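Local coordinates for novel protein similar to vertebrate potassium voltage-gated channel, subfamily H (Eag-related) family (Danio rerio, PDB 3UKN), which probably forms the pore of a voltage-gated delayed-rectifier potassium channel, of which this chain is the cytoplasmic C-linker and cyclic nucleotide-binding homology domain, at residues Leu116-Leu130 with Asn161-Leu175. Residues are numbered along the deposited sequence; the frame is centred on the assembly and turned at random.
Sequences LQAIYFVCSGSMEVL and NVKALTYCDLQYISL
L116 and Q117 meet the start of a helix: L175 N donates to Q117 O (3.0 Å), and the methyls of L175 spread over L116, A118 and I119. Just before it S174, at the N-cap, turns its hydroxyl to the backbone N of G177. From A118 to V122 the strand runs antiparallel to 168-174, with paired backbone bonds at I119-I173 and F121-Q171. Y120 and Y172 lie side by side, their rings oblique at 42°, and Y120 CD1 rests 3.5 Å from Y172 CB; the Y120 hydroxyl bonds N49 OD1, and that of Y172 bonds the backbone N of D53. V122 CG2 meets L170 CD2 on the same face. At C123 the chain turns its corner and the ladder slips by one residue: the amides of C123 and S124 both bond to D169 O, a classic beta bulge, and C123 SG sits at the edge of the F121 ring, 3.4 Å from Q171 CG. G125 follows in the loop leading to the second ladder, its CA packed on T166 OG1 and Y167 O. S126 N bonds T166 OG1, and S126 O accepts from L165 N (2.8 Å) and, weakly, from T166 N. The second ladder runs against 161-164. M127, bent at chi3 (81°), lays CE on A164 and brings SD within 4.0 Å of L170 CD2, bridging the two ladders. E128 runs alongside K163 and crosses L165 at about a right angle; its OE2 stays 4.1 Å from K163 NZ, and a water joins the two. V129 faces V162, while L130 CD1 presses on K163 CD and its backbone pairs with N161. Two antiparallel ladders linked through a bulge and a corner, one in each sheet, are characteristic of the beta-roll of cyclic nucleotide-binding domains, the cupin-like core of this KCNH homology domain.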
loop_
_atom_site.group_PDB
_atom_site.type_symbol
_atom_site.label_atom_id
_atom_site.label_comp_id
_atom_site.label_asym_id
_atom_site.label_seq_id
_atom_site.Cartn_x
_atom_site.Cartn_y
_atom_site.Cartn_z
ATOM N N LEU B 116 -5.871 -14.279 -1.418
ATOM C CA LEU B 116 -4.533 -14.333 -0.851
ATOM C C LEU B 116 -3.716 -13.133 -1.334
ATOM O O LEU B 116 -3.639 -12.874 -2.535
ATOM C CB LEU B 116 -3.852 -15.647 -1.238
ATOM C CG LEU B 116 -2.507 -15.933 -0.559
ATOM C CD1 LEU B 116 -2.650 -16.099 0.969
ATOM C CD2 LEU B 116 -1.839 -17.147 -1.195
ATOM N N GLN B 117 -3.109 -12.400 -0.408
ATOM C CA GLN B 117 -2.352 -11.211 -0.787
ATOM C C GLN B 117 -0.845 -11.446 -0.708
ATOM O O GLN B 117 -0.055 -10.659 -1.210
ATOM C CB GLN B 117 -2.722 -10.040 0.126
ATOM C CG GLN B 117 -4.192 -9.637 0.095
ATOM C CD GLN B 117 -4.559 -8.910 -1.172
ATOM O OE1 GLN B 117 -3.707 -8.287 -1.812
ATOM N NE2 GLN B 117 -5.829 -9.003 -1.566
ATOM N N ALA B 118 -0.450 -12.533 -0.064
ATOM C CA ALA B 118 0.960 -12.782 0.206
ATOM C C ALA B 118 1.192 -14.248 0.535
ATOM O O ALA B 118 0.248 -14.987 0.815
ATOM C CB ALA B 118 1.417 -11.924 1.394
ATOM N N ILE B 119 2.462 -14.657 0.521
ATOM C CA ILE B 119 2.855 -15.891 1.192
ATOM C C ILE B 119 3.511 -15.491 2.499
ATOM O O ILE B 119 4.179 -14.458 2.570
ATOM C CB ILE B 119 3.818 -16.753 0.347
ATOM C CG1 ILE B 119 5.122 -16.024 0.095
ATOM C CG2 ILE B 119 3.196 -17.086 -0.988
ATOM C CD1 ILE B 119 6.043 -16.793 -0.849
ATOM N N TYR B 120 3.298 -16.296 3.532
ATOM C CA TYR B 120 3.748 -15.973 4.886
ATOM C C TYR B 120 4.672 -17.059 5.434
ATOM O O TYR B 120 4.536 -18.241 5.111
ATOM C CB TYR B 120 2.542 -15.804 5.819
ATOM C CG TYR B 120 1.546 -14.808 5.314
ATOM C CD1 TYR B 120 1.593 -13.487 5.731
ATOM C CD2 TYR B 120 0.566 -15.179 4.405
ATOM C CE1 TYR B 120 0.680 -12.553 5.262
ATOM C CE2 TYR B 120 -0.341 -14.264 3.920
ATOM C CZ TYR B 120 -0.286 -12.945 4.354
ATOM O OH TYR B 120 -1.191 -12.017 3.868
ATOM N N PHE B 121 5.609 -16.647 6.271
ATOM C CA PHE B 121 6.554 -17.575 6.866
ATOM C C PHE B 121 6.484 -17.355 8.367
ATOM O O PHE B 121 6.595 -16.222 8.822
ATOM C CB PHE B 121 7.968 -17.290 6.319
ATOM C CG PHE B 121 9.070 -18.120 6.967
ATOM C CD1 PHE B 121 9.457 -19.338 6.422
ATOM C CD2 PHE B 121 9.738 -17.661 8.091
ATOM C CE1 PHE B 121 10.475 -20.107 7.008
ATOM C CE2 PHE B 121 10.756 -18.415 8.675
ATOM C CZ PHE B 121 11.124 -19.641 8.136
ATOM N N VAL B 122 6.271 -18.425 9.134
ATOM C CA VAL B 122 6.286 -18.335 10.603
ATOM C C VAL B 122 7.711 -18.383 11.188
ATOM O O VAL B 122 8.353 -19.426 11.139
ATOM C CB VAL B 122 5.465 -19.481 11.235
ATOM C CG1 VAL B 122 5.192 -19.210 12.714
ATOM C CG2 VAL B 122 4.166 -19.671 10.489
ATOM N N CYS B 123 8.199 -17.268 11.741
ATOM C CA CYS B 123 9.500 -17.265 12.448
ATOM C C CYS B 123 9.381 -17.736 13.893
ATOM O O CYS B 123 10.315 -18.299 14.440
ATOM C CB CYS B 123 10.165 -15.881 12.466
ATOM S SG CYS B 123 10.358 -15.075 10.890
ATOM N N SER B 124 8.251 -17.456 14.527
ATOM C CA SER B 124 7.979 -18.009 15.847
ATOM C C SER B 124 6.484 -17.995 16.112
ATOM O O SER B 124 5.727 -17.308 15.426
ATOM C CB SER B 124 8.712 -17.227 16.932
ATOM O OG SER B 124 8.414 -15.853 16.816
ATOM N N GLY B 125 6.064 -18.756 17.111
ATOM C CA GLY B 125 4.668 -18.821 17.469
ATOM C C GLY B 125 3.978 -20.005 16.838
ATOM O O GLY B 125 4.571 -20.748 16.049
ATOM N N SER B 126 2.712 -20.181 17.190
ATOM C CA SER B 126 1.923 -21.251 16.620
ATOM C C SER B 126 0.618 -20.706 16.065
ATOM O O SER B 126 0.140 -19.657 16.498
ATOM C CB SER B 126 1.652 -22.322 17.666
ATOM O OG SER B 126 2.872 -22.760 18.233
ATOM N N MET B 127 0.057 -21.417 15.092
ATOM C CA MET B 127 -1.184 -21.000 14.458
ATOM C C MET B 127 -1.969 -22.224 14.074
ATOM O O MET B 127 -1.402 -23.298 13.863
ATOM C CB MET B 127 -0.891 -20.214 13.186
ATOM C CG MET B 127 0.385 -19.409 13.241
ATOM S SD MET B 127 0.453 -18.301 11.845
ATOM C CE MET B 127 -0.599 -16.984 12.439
ATOM N N GLU B 128 -3.277 -22.061 13.965
ATOM C CA GLU B 128 -4.133 -23.155 13.532
ATOM C C GLU B 128 -4.701 -22.856 12.147
ATOM O O GLU B 128 -4.994 -21.699 11.836
ATOM C CB GLU B 128 -5.265 -23.358 14.543
ATOM C CG GLU B 128 -6.084 -22.099 14.805
ATOM C CD GLU B 128 -7.152 -22.288 15.877
ATOM O OE1 GLU B 128 -7.392 -23.439 16.301
ATOM O OE2 GLU B 128 -7.753 -21.274 16.297
ATOM N N VAL B 129 -4.821 -23.882 11.305
ATOM C CA VAL B 129 -5.656 -23.778 10.104
ATOM C C VAL B 129 -7.061 -24.276 10.471
ATOM O O VAL B 129 -7.211 -25.345 11.057
ATOM C CB VAL B 129 -5.104 -24.595 8.922
ATOM C CG1 VAL B 129 -5.954 -24.381 7.672
ATOM C CG2 VAL B 129 -3.652 -24.226 8.633
ATOM N N LEU B 130 -8.076 -23.473 10.158
ATOM C CA LEU B 130 -9.473 -23.784 10.469
ATOM C C LEU B 130 -10.293 -23.698 9.202
ATOM O O LEU B 130 -10.410 -22.627 8.614
ATOM C CB LEU B 130 -10.062 -22.761 11.447
ATOM C CG LEU B 130 -9.503 -22.572 12.856
ATOM C CD1 LEU B 130 -10.399 -21.629 13.612
ATOM C CD2 LEU B 130 -9.432 -23.891 13.586
ATOM N N ASN B 161 -9.497 -20.530 7.135
ATOM C CA ASN B 161 -9.013 -19.473 8.008
ATOM C C ASN B 161 -7.665 -19.896 8.597
ATOM O O ASN B 161 -7.443 -21.097 8.848
ATOM C CB ASN B 161 -10.000 -19.212 9.163
ATOM C CG ASN B 161 -11.431 -19.024 8.690
ATOM O OD1 ASN B 161 -11.746 -18.049 8.009
ATOM N ND2 ASN B 161 -12.309 -19.946 9.069
ATOM N N VAL B 162 -6.766 -18.937 8.807
ATOM C CA VAL B 162 -5.565 -19.198 9.599
ATOM C C VAL B 162 -5.518 -18.220 10.754
ATOM O O VAL B 162 -5.459 -17.006 10.544
ATOM C CB VAL B 162 -4.232 -19.031 8.817
ATOM C CG1 VAL B 162 -3.063 -19.297 9.768
ATOM C CG2 VAL B 162 -4.156 -19.959 7.602
ATOM N N LYS B 163 -5.521 -18.751 11.970
ATOM C CA LYS B 163 -5.595 -17.931 13.171
ATOM C C LYS B 163 -4.372 -18.177 14.051
ATOM O O LYS B 163 -3.982 -19.320 14.253
ATOM C CB LYS B 163 -6.848 -18.301 13.962
ATOM C CG LYS B 163 -8.170 -17.874 13.333
ATOM C CD LYS B 163 -9.350 -18.345 14.175
ATOM C CE LYS B 163 -9.273 -17.805 15.605
ATOM N NZ LYS B 163 -10.452 -18.204 16.427
ATOM N N ALA B 164 -3.767 -17.117 14.573
ATOM C CA ALA B 164 -2.689 -17.277 15.537
ATOM C C ALA B 164 -3.240 -17.985 16.756
ATOM O O ALA B 164 -4.384 -17.760 17.148
ATOM C CB ALA B 164 -2.112 -15.920 15.932
ATOM N N LEU B 165 -2.433 -18.854 17.349
ATOM C CA LEU B 165 -2.810 -19.524 18.588
ATOM C C LEU B 165 -2.073 -18.883 19.745
ATOM O O LEU B 165 -2.617 -18.737 20.838
ATOM C CB LEU B 165 -2.457 -21.006 18.524
ATOM C CG LEU B 165 -3.468 -21.877 17.797
ATOM C CD1 LEU B 165 -2.810 -23.174 17.356
ATOM C CD2 LEU B 165 -4.651 -22.130 18.718
ATOM N N THR B 166 -0.819 -18.523 19.493
ATOM C CA THR B 166 -0.019 -17.768 20.445
ATOM C C THR B 166 0.431 -16.482 19.756
ATOM O O THR B 166 0.083 -16.229 18.589
ATOM C CB THR B 166 1.218 -18.574 20.914
ATOM O OG1 THR B 166 2.199 -18.628 19.866
ATOM C CG2 THR B 166 0.818 -20.002 21.296
ATOM N N TYR B 167 1.175 -15.657 20.485
ATOM C CA TYR B 167 1.897 -14.555 19.875
ATOM C C TYR B 167 2.802 -15.116 18.802
ATOM O O TYR B 167 3.545 -16.071 19.053
ATOM C CB TYR B 167 2.685 -13.779 20.929
ATOM C CG TYR B 167 1.767 -12.944 21.779
ATOM C CD1 TYR B 167 1.265 -11.747 21.290
ATOM C CD2 TYR B 167 1.353 -13.370 23.033
ATOM C CE1 TYR B 167 0.400 -10.973 22.031
ATOM C CE2 TYR B 167 0.473 -12.600 23.791
ATOM C CZ TYR B 167 0.002 -11.396 23.279
ATOM O OH TYR B 167 -0.868 -10.600 23.987
ATOM N N CYS B 168 2.704 -14.540 17.602
ATOM C CA CYS B 168 3.447 -15.004 16.427
ATOM C C CYS B 168 4.292 -13.915 15.785
ATOM O O CYS B 168 3.920 -12.742 15.757
ATOM C CB CYS B 168 2.491 -15.530 15.356
ATOM S SG CYS B 168 1.637 -17.034 15.772
ATOM N N ASP B 169 5.427 -14.331 15.245
ATOM C CA ASP B 169 6.283 -13.449 14.475
ATOM C C ASP B 169 6.358 -13.963 13.038
ATOM O O ASP B 169 6.916 -15.031 12.772
ATOM C CB ASP B 169 7.670 -13.393 15.101
ATOM C CG ASP B 169 8.529 -12.306 14.510
ATOM O OD1 ASP B 169 8.345 -11.976 13.318
ATOM O OD2 ASP B 169 9.398 -11.784 15.239
ATOM N N LEU B 170 5.789 -13.197 12.115
ATOM C CA LEU B 170 5.653 -13.621 10.737
ATOM C C LEU B 170 6.494 -12.792 9.777
ATOM O O LEU B 170 6.708 -11.606 9.996
ATOM C CB LEU B 170 4.188 -13.509 10.331
ATOM C CG LEU B 170 3.213 -14.312 11.188
ATOM C CD1 LEU B 170 1.779 -13.863 10.908
ATOM C CD2 LEU B 170 3.374 -15.782 10.892
ATOM N N GLN B 171 6.977 -13.433 8.719
ATOM C CA GLN B 171 7.561 -12.734 7.585
ATOM C C GLN B 171 6.699 -13.021 6.380
ATOM O O GLN B 171 5.957 -14.002 6.364
ATOM C CB GLN B 171 8.979 -13.222 7.294
ATOM C CG GLN B 171 9.974 -12.860 8.348
ATOM C CD GLN B 171 11.381 -13.275 7.993
ATOM O OE1 GLN B 171 11.637 -13.839 6.923
ATOM N NE2 GLN B 171 12.309 -13.000 8.896
ATOM N N TYR B 172 6.819 -12.193 5.349
ATOM C CA TYR B 172 5.986 -12.381 4.172
ATOM C C TYR B 172 6.461 -11.539 3.004
ATOM O O TYR B 172 7.199 -10.564 3.177
ATOM C CB TYR B 172 4.511 -12.074 4.503
ATOM C CG TYR B 172 4.209 -10.616 4.814
ATOM C CD1 TYR B 172 3.852 -9.720 3.797
ATOM C CD2 TYR B 172 4.263 -10.132 6.127
ATOM C CE1 TYR B 172 3.554 -8.361 4.087
ATOM C CE2 TYR B 172 3.969 -8.774 6.420
ATOM C CZ TYR B 172 3.626 -7.904 5.398
ATOM O OH TYR B 172 3.339 -6.585 5.702
ATOM N N ILE B 173 6.010 -11.929 1.820
ATOM C CA ILE B 173 6.248 -11.211 0.584
ATOM C C ILE B 173 4.903 -11.164 -0.170
ATOM O O ILE B 173 4.221 -12.191 -0.296
ATOM C CB ILE B 173 7.255 -11.947 -0.271
ATOM C CG1 ILE B 173 8.531 -12.209 0.524
ATOM C CG2 ILE B 173 7.555 -11.172 -1.546
ATOM C CD1 ILE B 173 9.646 -12.798 -0.309
ATOM N N SER B 174 4.514 -9.981 -0.637
ATOM C CA SER B 174 3.251 -9.819 -1.335
ATOM C C SER B 174 3.341 -10.561 -2.639
ATOM O O SER B 174 4.421 -10.658 -3.237
ATOM C CB SER B 174 2.987 -8.344 -1.634
ATOM O OG SER B 174 3.977 -7.838 -2.517
ATOM N N LEU B 175 2.208 -11.068 -3.105
ATOM C CA LEU B 175 2.173 -11.746 -4.403
ATOM C C LEU B 175 2.544 -10.766 -5.508
ATOM O O LEU B 175 3.189 -11.127 -6.488
ATOM C CB LEU B 175 0.782 -12.332 -4.670
ATOM C CG LEU B 175 0.370 -13.381 -3.646
ATOM C CD1 LEU B 175 -0.831 -14.190 -4.164
ATOM C CD2 LEU B 175 1.590 -14.291 -3.324
HETATM O O HOH W 1 6.202 -15.232 18.904
HETATM O O HOH W 2 -10.667 -20.821 17.020
HETATM O O HOH W 3 -6.478 -18.864 17.562
#